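Local coordinates for protein TetR-family transcriptional regulator (PDB 2G7L) that probably binds DNA through an N-terminal helix-turn-helix domain and regulates transcription in response to a small ligand, as other TetR-family proteins do, at residues A[87-100]-A[124-138]. Numbering follows the deposited sequence.
Sequences EDWREQLRAVLTSY and YLRLVERVLELLARS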
loop_
_atom_site.group_PDB
_atom_site.type_symbol
_atom_site.label_atom_id
_atom_site.label_comp_id
_atom_site.label_asym_id
_atom_site.label_seq_id
_atom_site.Cartn_x
_atom_site.Cartn_y
_atom_site.Cartn_z
ATOM N N GLU A 87 17.707 -18.983 18.407
ATOM C CA GLU A 87 16.362 -18.483 18.697
ATOM C C GLU A 87 16.290 -17.158 19.511
ATOM O O GLU A 87 16.586 -17.139 20.758
ATOM C CB GLU A 87 15.489 -19.574 19.360
ATOM C CG GLU A 87 14.857 -19.158 20.737
ATOM C CD GLU A 87 13.429 -19.674 20.947
ATOM O OE1 GLU A 87 12.669 -19.040 21.739
ATOM O OE2 GLU A 87 13.059 -20.706 20.314
ATOM N N ASP A 88 16.000 -16.058 18.787
ATOM C CA ASP A 88 14.989 -15.071 19.252
ATOM C C ASP A 88 14.322 -14.070 18.271
ATOM O O ASP A 88 14.780 -13.817 17.145
ATOM C CB ASP A 88 15.127 -14.529 20.700
ATOM C CG ASP A 88 13.790 -14.734 21.547
ATOM O OD1 ASP A 88 13.688 -14.164 22.650
ATOM O OD2 ASP A 88 12.838 -15.464 21.134
ATOM N N TRP A 89 13.209 -13.552 18.783
ATOM C CA TRP A 89 11.987 -13.375 18.032
ATOM C C TRP A 89 12.065 -12.268 16.985
ATOM O O TRP A 89 11.551 -12.419 15.874
ATOM C CB TRP A 89 10.840 -13.163 19.023
ATOM C CG TRP A 89 10.984 -11.886 19.827
ATOM C CD1 TRP A 89 11.507 -11.752 21.096
ATOM C CD2 TRP A 89 10.601 -10.568 19.412
ATOM N NE1 TRP A 89 11.443 -10.433 21.497
ATOM C CE2 TRP A 89 10.921 -9.683 20.474
ATOM C CE3 TRP A 89 10.014 -10.043 18.245
ATOM C CZ2 TRP A 89 10.689 -8.301 20.392
ATOM C CZ3 TRP A 89 9.804 -8.686 18.167
ATOM C CH2 TRP A 89 10.130 -7.827 19.238
ATOM N N ARG A 90 12.765 -11.186 17.323
ATOM C CA ARG A 90 12.762 -9.962 16.521
ATOM C C ARG A 90 13.535 -10.174 15.246
ATOM O O ARG A 90 13.113 -9.757 14.170
ATOM C CB ARG A 90 13.324 -8.769 17.334
ATOM C CG ARG A 90 13.280 -7.476 16.585
ATOM C CD ARG A 90 13.441 -6.296 17.479
ATOM N NE ARG A 90 13.563 -5.076 16.699
ATOM C CZ ARG A 90 12.985 -3.922 17.040
ATOM N NH1 ARG A 90 12.258 -3.855 18.160
ATOM N NH2 ARG A 90 13.152 -2.823 16.278
ATOM N N GLU A 91 14.679 -10.823 15.373
ATOM C CA GLU A 91 15.495 -11.154 14.203
ATOM C C GLU A 91 14.824 -12.186 13.242
ATOM O O GLU A 91 14.956 -12.096 11.994
ATOM C CB GLU A 91 16.839 -11.693 14.690
ATOM C CG GLU A 91 17.719 -12.328 13.599
ATOM C CD GLU A 91 18.742 -13.322 14.185
ATOM O OE1 GLU A 91 18.379 -14.075 15.136
ATOM O OE2 GLU A 91 19.910 -13.341 13.683
ATOM N N GLN A 92 14.149 -13.174 13.826
ATOM C CA GLN A 92 13.439 -14.189 13.058
ATOM C C GLN A 92 12.177 -13.599 12.422
ATOM O O GLN A 92 11.894 -13.896 11.287
ATOM C CB GLN A 92 13.005 -15.322 13.974
ATOM C CG GLN A 92 14.098 -16.358 14.385
ATOM C CD GLN A 92 13.565 -17.304 15.450
ATOM O OE1 GLN A 92 13.163 -18.444 15.156
ATOM N NE2 GLN A 92 13.510 -16.821 16.689
ATOM N N LEU A 93 11.418 -12.785 13.162
ATOM C CA LEU A 93 10.370 -11.891 12.563
ATOM C C LEU A 93 10.889 -11.142 11.337
ATOM O O LEU A 93 10.315 -11.182 10.256
ATOM C CB LEU A 93 9.842 -10.874 13.590
ATOM C CG LEU A 93 8.328 -10.620 13.739
ATOM C CD1 LEU A 93 8.131 -9.229 14.147
ATOM C CD2 LEU A 93 7.430 -10.954 12.552
ATOM N N ARG A 94 12.002 -10.454 11.495
ATOM C CA ARG A 94 12.521 -9.734 10.366
ATOM C C ARG A 94 12.785 -10.682 9.173
ATOM O O ARG A 94 12.525 -10.316 7.992
ATOM C CB ARG A 94 13.802 -8.983 10.748
ATOM C CG ARG A 94 14.245 -7.998 9.644
ATOM C CD ARG A 94 15.692 -7.470 9.793
ATOM N NE ARG A 94 15.893 -6.593 10.976
ATOM C CZ ARG A 94 15.788 -5.260 10.999
ATOM N NH1 ARG A 94 15.413 -4.577 9.918
ATOM N NH2 ARG A 94 16.037 -4.599 12.126
ATOM N N ALA A 95 13.360 -11.868 9.456
ATOM C CA ALA A 95 13.581 -12.861 8.362
ATOM C C ALA A 95 12.285 -13.320 7.667
ATOM O O ALA A 95 12.206 -13.317 6.432
ATOM C CB ALA A 95 14.440 -14.074 8.836
ATOM N N VAL A 96 11.237 -13.662 8.398
ATOM C CA VAL A 96 10.043 -14.024 7.649
ATOM C C VAL A 96 9.461 -12.876 6.812
ATOM O O VAL A 96 9.069 -13.066 5.671
ATOM C CB VAL A 96 9.009 -14.954 8.406
ATOM C CG1 VAL A 96 9.558 -15.449 9.737
ATOM C CG2 VAL A 96 7.595 -14.410 8.473
ATOM N N LEU A 97 9.505 -11.665 7.363
ATOM C CA LEU A 97 8.902 -10.519 6.686
ATOM C C LEU A 97 9.694 -10.183 5.462
ATOM O O LEU A 97 9.139 -9.791 4.479
ATOM C CB LEU A 97 8.716 -9.311 7.658
ATOM C CG LEU A 97 7.492 -9.554 8.546
ATOM C CD1 LEU A 97 7.526 -8.656 9.765
ATOM C CD2 LEU A 97 6.187 -9.343 7.729
ATOM N N THR A 98 10.988 -10.402 5.510
ATOM C CA THR A 98 11.847 -10.252 4.337
ATOM C C THR A 98 11.538 -11.250 3.221
ATOM O O THR A 98 11.427 -10.862 2.045
ATOM C CB THR A 98 13.348 -10.301 4.764
ATOM O OG1 THR A 98 13.559 -9.237 5.676
ATOM C CG2 THR A 98 14.311 -10.128 3.611
ATOM N N SER A 99 11.392 -12.525 3.557
ATOM C CA SER A 99 11.095 -13.486 2.516
ATOM C C SER A 99 9.706 -13.302 1.986
ATOM O O SER A 99 9.544 -13.410 0.788
ATOM C CB SER A 99 11.445 -14.945 2.895
ATOM O OG SER A 99 10.921 -15.347 4.137
ATOM N N TYR A 100 8.716 -12.956 2.814
ATOM C CA TYR A 100 7.431 -12.505 2.265
ATOM C C TYR A 100 7.636 -11.393 1.259
ATOM O O TYR A 100 7.186 -11.488 0.104
ATOM C CB TYR A 100 6.511 -12.061 3.373
ATOM C CG TYR A 100 5.219 -11.407 2.937
ATOM C CD1 TYR A 100 4.155 -12.178 2.463
ATOM C CD2 TYR A 100 5.016 -10.004 3.070
ATOM C CE1 TYR A 100 2.938 -11.607 2.091
ATOM C CE2 TYR A 100 3.780 -9.428 2.723
ATOM C CZ TYR A 100 2.755 -10.237 2.226
ATOM O OH TYR A 100 1.538 -9.717 1.870
ATOM N N TYR A 124 -1.040 -18.474 3.679
ATOM C CA TYR A 124 -1.139 -17.117 4.194
ATOM C C TYR A 124 -1.518 -17.232 5.647
ATOM O O TYR A 124 -0.908 -16.572 6.491
ATOM C CB TYR A 124 -2.164 -16.238 3.436
ATOM C CG TYR A 124 -2.107 -14.743 3.840
ATOM C CD1 TYR A 124 -1.041 -13.943 3.448
ATOM C CD2 TYR A 124 -3.102 -14.159 4.591
ATOM C CE1 TYR A 124 -0.968 -12.558 3.802
ATOM C CE2 TYR A 124 -3.048 -12.771 4.951
ATOM C CZ TYR A 124 -1.960 -11.992 4.547
ATOM O OH TYR A 124 -1.850 -10.613 4.864
ATOM N N LEU A 125 -2.515 -18.061 5.944
ATOM C CA LEU A 125 -2.839 -18.379 7.335
ATOM C C LEU A 125 -1.619 -18.909 8.136
ATOM O O LEU A 125 -1.504 -18.629 9.325
ATOM C CB LEU A 125 -4.016 -19.381 7.391
ATOM C CG LEU A 125 -5.387 -18.737 7.631
ATOM C CD1 LEU A 125 -5.651 -17.625 6.605
ATOM C CD2 LEU A 125 -6.439 -19.833 7.544
ATOM N N ARG A 126 -0.724 -19.650 7.483
ATOM C CA ARG A 126 0.516 -20.082 8.113
ATOM C C ARG A 126 1.548 -18.969 8.324
ATOM O O ARG A 126 2.238 -18.933 9.360
ATOM C CB ARG A 126 1.183 -21.246 7.348
ATOM C CG ARG A 126 0.531 -22.646 7.689
ATOM C CD ARG A 126 1.275 -23.790 6.959
ATOM N NE ARG A 126 1.982 -23.310 5.765
ATOM C CZ ARG A 126 3.311 -23.302 5.596
ATOM N NH1 ARG A 126 4.115 -23.768 6.565
ATOM N NH2 ARG A 126 3.836 -22.815 4.449
ATOM N N LEU A 127 1.718 -18.127 7.299
ATOM C CA LEU A 127 2.452 -16.869 7.461
ATOM C C LEU A 127 1.902 -16.063 8.593
ATOM O O LEU A 127 2.660 -15.679 9.448
ATOM C CB LEU A 127 2.429 -16.025 6.192
ATOM C CG LEU A 127 3.177 -14.676 6.271
ATOM C CD1 LEU A 127 4.688 -14.889 6.118
ATOM C CD2 LEU A 127 2.650 -13.858 5.072
ATOM N N VAL A 128 0.610 -15.791 8.631
ATOM C CA VAL A 128 0.095 -14.987 9.724
ATOM C C VAL A 128 0.287 -15.608 11.107
ATOM O O VAL A 128 0.687 -14.900 12.031
ATOM C CB VAL A 128 -1.303 -14.177 9.497
ATOM C CG1 VAL A 128 -1.823 -14.118 8.043
ATOM C CG2 VAL A 128 -2.357 -14.239 10.660
ATOM N N GLU A 129 0.053 -16.932 11.221
ATOM C CA GLU A 129 0.201 -17.654 12.501
ATOM C C GLU A 129 1.631 -17.438 13.031
ATOM O O GLU A 129 1.834 -17.129 14.163
ATOM C CB GLU A 129 -0.096 -19.177 12.264
ATOM C CG GLU A 129 0.336 -20.067 13.402
ATOM C CD GLU A 129 -0.605 -19.946 14.545
ATOM O OE1 GLU A 129 -1.687 -19.358 14.299
ATOM O OE2 GLU A 129 -0.263 -20.410 15.694
ATOM N N ARG A 130 2.609 -17.605 12.171
ATOM C CA ARG A 130 3.982 -17.488 12.501
ATOM C C ARG A 130 4.419 -16.041 12.855
ATOM O O ARG A 130 5.281 -15.829 13.701
ATOM C CB ARG A 130 4.769 -17.930 11.272
ATOM C CG ARG A 130 6.315 -17.863 11.434
ATOM C CD ARG A 130 6.793 -18.799 12.619
ATOM N NE ARG A 130 8.258 -18.856 12.654
ATOM C CZ ARG A 130 8.974 -19.183 13.735
ATOM N NH1 ARG A 130 8.365 -19.462 14.907
ATOM N NH2 ARG A 130 10.295 -19.174 13.634
ATOM N N VAL A 131 3.883 -15.046 12.158
ATOM C CA VAL A 131 4.296 -13.661 12.393
ATOM C C VAL A 131 3.753 -13.330 13.722
ATOM O O VAL A 131 4.418 -12.695 14.514
ATOM C CB VAL A 131 3.713 -12.728 11.323
ATOM C CG1 VAL A 131 3.838 -11.251 11.782
ATOM C CG2 VAL A 131 4.470 -12.904 10.104
ATOM N N LEU A 132 2.538 -13.816 13.994
ATOM C CA LEU A 132 1.886 -13.529 15.245
ATOM C C LEU A 132 2.645 -14.157 16.454
ATOM O O LEU A 132 2.813 -13.518 17.525
ATOM C CB LEU A 132 0.486 -14.104 15.209
ATOM C CG LEU A 132 -0.711 -13.371 14.655
ATOM C CD1 LEU A 132 -1.931 -14.325 14.539
ATOM C CD2 LEU A 132 -1.087 -12.261 15.560
ATOM N N GLU A 133 3.088 -15.401 16.251
ATOM C CA GLU A 133 3.838 -16.172 17.249
ATOM C C GLU A 133 5.094 -15.424 17.680
ATOM O O GLU A 133 5.375 -15.273 18.859
ATOM C CB GLU A 133 4.281 -17.486 16.571
ATOM C CG GLU A 133 4.607 -18.643 17.499
ATOM C CD GLU A 133 5.348 -19.773 16.748
ATOM O OE1 GLU A 133 6.354 -20.263 17.318
ATOM O OE2 GLU A 133 4.984 -20.130 15.580
ATOM N N LEU A 134 5.883 -15.049 16.687
ATOM C CA LEU A 134 7.123 -14.312 16.888
ATOM C C LEU A 134 6.858 -12.937 17.528
ATOM O O LEU A 134 7.451 -12.564 18.548
ATOM C CB LEU A 134 7.824 -14.150 15.547
ATOM C CG LEU A 134 8.438 -15.417 14.965
ATOM C CD1 LEU A 134 9.123 -15.156 13.640
ATOM C CD2 LEU A 134 9.519 -16.023 15.909
ATOM N N LEU A 135 5.960 -12.168 16.932
ATOM C CA LEU A 135 5.714 -10.846 17.481
ATOM C C LEU A 135 5.283 -10.909 18.930
ATOM O O LEU A 135 5.595 -10.034 19.737
ATOM C CB LEU A 135 4.687 -10.049 16.619
ATOM C CG LEU A 135 4.544 -8.557 17.004
ATOM C CD1 LEU A 135 5.920 -7.744 17.011
ATOM C CD2 LEU A 135 3.462 -7.872 16.182
ATOM N N ALA A 136 4.499 -11.918 19.258
ATOM C CA ALA A 136 3.938 -12.087 20.621
ATOM C C ALA A 136 5.048 -12.251 21.746
ATOM O O ALA A 136 4.804 -11.892 22.907
ATOM C CB ALA A 136 2.969 -13.303 20.638
ATOM N N ARG A 137 6.221 -12.743 21.343
ATOM C CA ARG A 137 7.355 -13.029 22.243
ATOM C C ARG A 137 7.910 -11.724 22.799
ATOM O O ARG A 137 8.568 -11.712 23.848
ATOM C CB ARG A 137 8.436 -13.851 21.494
ATOM C CG ARG A 137 7.902 -15.261 21.052
ATOM C CD ARG A 137 8.878 -16.287 20.414
ATOM N NE ARG A 137 8.214 -17.612 20.270
ATOM C CZ ARG A 137 8.558 -18.581 19.413
ATOM N NH1 ARG A 137 7.867 -19.707 19.381
ATOM N NH2 ARG A 137 9.564 -18.442 18.558
ATOM N N SER A 138 7.623 -10.615 22.090
ATOM C CA SER A 138 8.015 -9.287 22.535
ATOM C C SER A 138 7.446 -9.024 23.940
ATOM O O SER A 138 7.923 -8.130 24.614
ATOM C CB SER A 138 7.436 -8.229 21.566
ATOM O OG SER A 138 6.015 -8.074 21.789
#
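Leu-135 O is gripped by two groups of Ser-138, the backbone N and OG, the hydroxyl lying 2.9 Å away and nearly along the C=O axis; the same serine turns its CB onto the indole of Trp-89. This CH-pi contact puts Ser-138 CB 3.8 Å from the centroid of the six-membered ring. With chi1 of 65°, Trp-89 CG stands between its backbone N and carbonyl carbon, and the ring has Ser-138 over one face and Arg-90 CB against the other, offset toward the rim. Trp-89 CZ3 meets Leu-135 CD1 at 4.2 Å, while Arg-137 CB abuts Trp-89 CB. An alanine here would remove the indole and is likely to leave Ser-138 and Leu-135 CD1 without their aromatic cover, opening a gap at this end of the helix pair.

Helices 89-106 and 122-136 pack nearly antiparallel within the all-helical C-terminal domain of the TetR fold; the axes of 89-100 and 124-136 approach to 8.7 Å, with 156° between their directions. Knobs enter holes from both sides: Leu-134 sits among Trp-89, Gln-92, Leu-93 and Val-96, and Val-96 among Leu-127, Arg-130, Val-131 and Leu-134. Leu-93 spreads its two methyls, CD2 to Val-131 CG1 and CD1 to Leu-135 CD1.

Along one margin Arg-130 NH2 makes a weak, bent hydrogen bond of 3.3 Å to Gln-92 OE1, which lies at the guanidinium edge, the amide plane turned 74° away. Bent at chi2, Arg-130 has Leu-134 CD2 against one guanidinium face, and its NH1 forms a salt bridge of 3.2 Å with Glu-133 OE1, which Arg-137 joins in one of two modelled conformers. At the other end, Leu-127 CD2 presses on Tyr-100 CD1 at 3.4 Å, and the tyrosine hydroxyl, near the ring edge of Tyr-124, hydrogen-bonds to Thr-157 of helix 142-161.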